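Local coordinates for protein putative cytochrome P450 120 (Synechocystis sp., PDB 2VE4) that probably acts as a heme-dependent monooxygenase of the cytochrome P450 family, inserting one atom of molecular oxygen into an organic substrate, at residues A[310-315]-A[381-386]. Sequence-based numbering, arbitrary orientation.
Sequences EVLRLI and HVPFGG. With HEM (protoporphyrin IX containing Fe), chain C.
L312 and R313, on the K helix (302-314) with its ExxR motif, pack against H381, P383 and F384, where the chain enters the cysteine-ligand loop with the P450 signature FxxGxRxCxG, which begins at F384. Apolar contacts dominate. L312 faces the loop: its CB lies 3.9 Å from P383 CB, and its CD1 reaches F384 CE1 at 3.9 Å, the two side chains crossing at about a right angle. With CG beside the backbone N (chi1 -63°), the F384 ring also reaches the heme, CE2 coming within 3.5 Å of HEM C3B; the F384 backbone is hydrogen-bonded to that of C391, probably the axial ligand of the heme iron. A type I turn from V382 to G385, closed by G385 N to V382 O, carries the chain past the porphyrin. Among the polar groups, R313 NH2 forms a salt bridge with E310 OE2 (2.7 Å), the ExxR pair; E310 OE2 also accepts from D363 N, and R313 NH1 donates to H350 O, tying the helix to the chain that leads into the cysteine-ligand loop. H381 stands with P383 CD 3.6 Å above the centre of one ring face. R313 CB meets the ring edge, 3.4 Å from H381 CE1, and the neighbouring H381 ND1 is buried without a polar partner.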
ATOM      1  N   GLU A 310      -1.745  14.616   4.271  1.00 48.90           N
ATOM      2  CA  GLU A 310      -2.502  15.246   3.190  1.00 48.75           C
ATOM      3  C   GLU A 310      -2.234  14.598   1.820  1.00 48.92           C
ATOM      4  O   GLU A 310      -3.174  14.283   1.069  1.00 48.85           O
ATOM      5  CB  GLU A 310      -2.223  16.763   3.167  1.00 48.31           C
ATOM      6  CG  GLU A 310      -2.988  17.603   2.125  1.00 47.79           C
ATOM      7  CD  GLU A 310      -4.514  17.405   2.096  1.00 45.26           C
ATOM      8  OE1 GLU A 310      -5.018  16.524   2.793  1.00 43.38           O
ATOM      9  OE2 GLU A 310      -5.211  18.158   1.378  1.00 44.37           O
ATOM     10  N   VAL A 311      -0.957  14.406   1.502  1.00 48.49           N
ATOM     11  CA  VAL A 311      -0.568  13.576   0.360  1.00 48.66           C
ATOM     12  C   VAL A 311      -1.410  12.274   0.270  1.00 48.37           C
ATOM     13  O   VAL A 311      -1.994  11.990  -0.771  1.00 48.24           O
ATOM     14  CB  VAL A 311       0.949  13.273   0.385  1.00 48.52           C
ATOM     15  CG1 VAL A 311       1.302  12.164  -0.580  1.00 47.51           C
ATOM     16  CG2 VAL A 311       1.752  14.545   0.079  1.00 48.72           C
ATOM     17  N   LEU A 312      -1.489  11.531   1.377  1.00 48.23           N
ATOM     18  CA  LEU A 312      -2.189  10.240   1.451  1.00 48.10           C
ATOM     19  C   LEU A 312      -3.730  10.311   1.412  1.00 48.34           C
ATOM     20  O   LEU A 312      -4.404   9.311   1.121  1.00 47.87           O
ATOM     21  CB  LEU A 312      -1.748   9.475   2.702  1.00 47.90           C
ATOM     22  CG  LEU A 312      -0.355   8.819   2.793  1.00 47.66           C
ATOM     23  CD1 LEU A 312      -0.015   8.529   4.239  1.00 46.46           C
ATOM     24  CD2 LEU A 312      -0.276   7.543   2.001  1.00 46.39           C
ATOM     25  N   ARG A 313      -4.287  11.473   1.731  1.00 48.68           N
ATOM     26  CA  ARG A 313      -5.719  11.625   1.666  1.00 49.29           C
ATOM     27  C   ARG A 313      -6.136  12.118   0.288  1.00 49.31           C
ATOM     28  O   ARG A 313      -7.218  11.763  -0.176  1.00 49.37           O
ATOM     29  CB  ARG A 313      -6.266  12.568   2.748  1.00 49.43           C
ATOM     30  CG  ARG A 313      -6.156  14.005   2.359  1.00 51.02           C
ATOM     31  CD  ARG A 313      -7.414  14.770   2.570  1.00 51.12           C
ATOM     32  NE  ARG A 313      -8.289  14.814   1.400  1.00 53.42           N
ATOM     33  CZ  ARG A 313      -8.225  15.724   0.421  1.00 52.75           C
ATOM     34  NH1 ARG A 313      -9.099  15.657  -0.577  1.00 50.67           N
ATOM     35  NH2 ARG A 313      -7.288  16.676   0.423  1.00 48.94           N
ATOM     36  N   LEU A 314      -5.310  12.952  -0.343  1.00 49.39           N
ATOM     37  CA  LEU A 314      -5.662  13.490  -1.661  1.00 49.74           C
ATOM     38  C   LEU A 314      -5.431  12.415  -2.719  1.00 50.46           C
ATOM     39  O   LEU A 314      -6.327  12.158  -3.540  1.00 51.28           O
ATOM     40  CB  LEU A 314      -4.917  14.792  -1.999  1.00 49.27           C
ATOM     41  CG  LEU A 314      -5.025  15.370  -3.431  1.00 49.60           C
ATOM     42  CD1 LEU A 314      -6.431  15.836  -3.813  1.00 48.10           C
ATOM     43  CD2 LEU A 314      -4.011  16.484  -3.655  1.00 48.77           C
ATOM     44  N   ILE A 315      -4.254  11.780  -2.681  1.00 49.95           N
ATOM     45  CA  ILE A 315      -3.947  10.673  -3.596  1.00 49.66           C
ATOM     46  C   ILE A 315      -3.710   9.357  -2.819  1.00 49.13           C
ATOM     47  O   ILE A 315      -2.556   8.966  -2.575  1.00 49.24           O
ATOM     48  CB  ILE A 315      -2.751  11.003  -4.562  1.00 49.76           C
ATOM     49  CG1 ILE A 315      -2.955  12.357  -5.253  1.00 49.53           C
ATOM     50  CG2 ILE A 315      -2.606   9.910  -5.604  1.00 49.95           C
ATOM     51  CD1 ILE A 315      -1.664  13.037  -5.725  1.00 48.76           C
ATOM     52  N   HIS A 381     -10.152   9.304   7.753  1.00 47.56           N
ATOM     53  CA  HIS A 381      -8.870   9.289   7.073  1.00 46.09           C
ATOM     54  C   HIS A 381      -8.414   7.864   7.265  1.00 45.20           C
ATOM     55  O   HIS A 381      -8.117   7.449   8.396  1.00 44.41           O
ATOM     56  CB  HIS A 381      -7.929  10.256   7.750  1.00 46.42           C
ATOM     57  CG  HIS A 381      -6.604  10.402   7.081  1.00 47.39           C
ATOM     58  ND1 HIS A 381      -6.469  10.758   5.756  1.00 47.82           N
ATOM     59  CD2 HIS A 381      -5.347  10.313   7.577  1.00 47.13           C
ATOM     60  CE1 HIS A 381      -5.186  10.857   5.458  1.00 46.73           C
ATOM     61  NE2 HIS A 381      -4.484  10.592   6.545  1.00 47.55           N
ATOM     62  N   VAL A 382      -8.437   7.102   6.160  1.00 43.60           N
ATOM     63  CA  VAL A 382      -8.197   5.668   6.187  1.00 41.38           C
ATOM     64  C   VAL A 382      -7.205   5.179   5.113  1.00 40.12           C
ATOM     65  O   VAL A 382      -7.408   4.115   4.527  1.00 39.32           O
ATOM     66  CB  VAL A 382      -9.544   4.862   6.132  1.00 41.70           C
ATOM     67  CG1 VAL A 382     -10.227   4.833   7.512  1.00 40.49           C
ATOM     68  CG2 VAL A 382     -10.475   5.406   5.054  1.00 40.78           C
ATOM     69  N   PRO A 383      -6.078   5.908   4.912  1.00 39.27           N
ATOM     70  CA  PRO A 383      -5.195   5.473   3.832  1.00 38.42           C
ATOM     71  C   PRO A 383      -4.598   4.066   4.052  1.00 37.60           C
ATOM     72  O   PRO A 383      -4.141   3.441   3.104  1.00 36.70           O
ATOM     73  CB  PRO A 383      -4.109   6.560   3.822  1.00 39.06           C
ATOM     74  CG  PRO A 383      -4.094   7.094   5.199  1.00 38.72           C
ATOM     75  CD  PRO A 383      -5.528   7.085   5.616  1.00 38.90           C
ATOM     76  N   PHE A 384      -4.656   3.566   5.287  1.00 37.51           N
ATOM     77  CA  PHE A 384      -4.070   2.265   5.656  1.00 36.92           C
ATOM     78  C   PHE A 384      -5.158   1.243   6.044  1.00 37.85           C
ATOM     79  O   PHE A 384      -4.857   0.150   6.562  1.00 37.40           O
ATOM     80  CB  PHE A 384      -3.034   2.426   6.783  1.00 36.24           C
ATOM     81  CG  PHE A 384      -1.818   3.289   6.404  1.00 34.59           C
ATOM     82  CD1 PHE A 384      -1.705   4.600   6.873  1.00 32.16           C
ATOM     83  CD2 PHE A 384      -0.796   2.778   5.584  1.00 33.76           C
ATOM     84  CE1 PHE A 384      -0.550   5.416   6.550  1.00 31.42           C
ATOM     85  CE2 PHE A 384       0.346   3.574   5.247  1.00 33.20           C
ATOM     86  CZ  PHE A 384       0.453   4.897   5.720  1.00 30.79           C
ATOM     87  N   GLY A 385      -6.409   1.579   5.728  1.00 37.79           N
ATOM     88  CA  GLY A 385      -7.558   0.747   6.119  1.00 38.86           C
ATOM     89  C   GLY A 385      -7.767   0.893   7.610  1.00 39.13           C
ATOM     90  O   GLY A 385      -7.477   1.965   8.189  1.00 39.40           O
ATOM     91  N   GLY A 386      -8.230  -0.188   8.229  1.00 38.82           N
ATOM     92  CA  GLY A 386      -8.455  -0.234   9.652  1.00 38.99           C
ATOM     93  C   GLY A 386      -8.745  -1.637  10.144  1.00 40.06           C
ATOM     94  O   GLY A 386      -8.842  -2.592   9.347  1.00 40.53           O
TER
HETATM   95  CHA HEM C1442      -2.604  -3.947   3.939  1.00 39.49           C
HETATM   96  CHB HEM C1442      -2.390   0.645   2.443  1.00 39.46           C
HETATM   97  CHC HEM C1442       2.483   0.474   2.388  1.00 38.26           C
HETATM   98  CHD HEM C1442       2.236  -3.981   4.336  1.00 39.20           C
HETATM   99  C1A HEM C1442      -2.981  -2.674   3.576  1.00 38.53           C
HETATM  100  C2A HEM C1442      -4.328  -2.140   3.532  1.00 41.04           C
HETATM  101  C3A HEM C1442      -4.263  -0.861   3.130  1.00 40.74           C
HETATM  102  C4A HEM C1442      -2.880  -0.553   2.883  1.00 38.93           C
HETATM  103  CMA HEM C1442      -5.440   0.117   2.931  1.00 39.88           C
HETATM  104  CAA HEM C1442      -5.614  -2.884   3.927  1.00 42.60           C
HETATM  105  CBA HEM C1442      -6.060  -3.865   2.850  1.00 48.87           C
HETATM  106  CGA HEM C1442      -7.542  -4.102   3.003  1.00 49.57           C
HETATM  107  O1A HEM C1442      -8.253  -3.179   3.428  1.00 51.58           O
HETATM  108  O2A HEM C1442      -8.049  -5.204   2.715  1.00 53.76           O
HETATM  109  C1B HEM C1442      -1.046   0.982   2.346  1.00 38.13           C
HETATM  110  C2B HEM C1442      -0.563   2.318   2.066  1.00 36.18           C
HETATM  111  C3B HEM C1442       0.764   2.292   2.029  1.00 37.71           C
HETATM  112  C4B HEM C1442       1.190   0.928   2.300  1.00 37.23           C
HETATM  113  CMB HEM C1442      -1.400   3.583   1.821  1.00 35.79           C
HETATM  114  CAB HEM C1442       1.574   3.595   1.781  1.00 40.39           C
HETATM  115  CBB HEM C1442       2.866   3.609   1.486  1.00 43.13           C
HETATM  116  C1C HEM C1442       2.847  -0.743   2.915  1.00 37.46           C
HETATM  117  C2C HEM C1442       4.193  -1.241   3.113  1.00 38.38           C
HETATM  118  C3C HEM C1442       4.110  -2.476   3.647  1.00 39.43           C
HETATM  119  C4C HEM C1442       2.709  -2.787   3.813  1.00 39.60           C
HETATM  120  CMC HEM C1442       5.474  -0.455   2.776  1.00 39.86           C
HETATM  121  CAC HEM C1442       5.230  -3.470   4.064  1.00 40.60           C
HETATM  122  CBC HEM C1442       6.485  -3.060   4.281  1.00 43.49           C
HETATM  123  C1D HEM C1442       0.944  -4.451   4.358  1.00 39.38           C
HETATM  124  C2D HEM C1442       0.513  -5.808   4.692  1.00 39.51           C
HETATM  125  C3D HEM C1442      -1.000  -5.787   4.555  1.00 40.75           C
HETATM  126  C4D HEM C1442      -1.327  -4.428   4.146  1.00 39.27           C
HETATM  127  CMD HEM C1442       1.320  -7.056   5.109  1.00 38.79           C
HETATM  128  CAD HEM C1442      -1.923  -7.005   4.828  1.00 39.74           C
HETATM  129  CBD HEM C1442      -2.253  -7.007   6.321  1.00 40.65           C
HETATM  130  CGD HEM C1442      -3.117  -8.181   6.714  1.00 42.70           C
HETATM  131  O1D HEM C1442      -3.182  -8.469   7.944  1.00 41.64           O
HETATM  132  O2D HEM C1442      -3.735  -8.842   5.818  1.00 43.22           O
HETATM  133  NA  HEM C1442      -2.126  -1.679   3.169  1.00 39.00           N
HETATM  134  NB  HEM C1442       0.055   0.143   2.498  1.00 36.50           N
HETATM  135  NC  HEM C1442       1.977  -1.704   3.359  1.00 38.45           N
HETATM  136  ND  HEM C1442      -0.155  -3.687   4.036  1.00 37.07           N
HETATM  137 FE   HEM C1442       0.040  -1.778   3.427  1.00 40.96          FE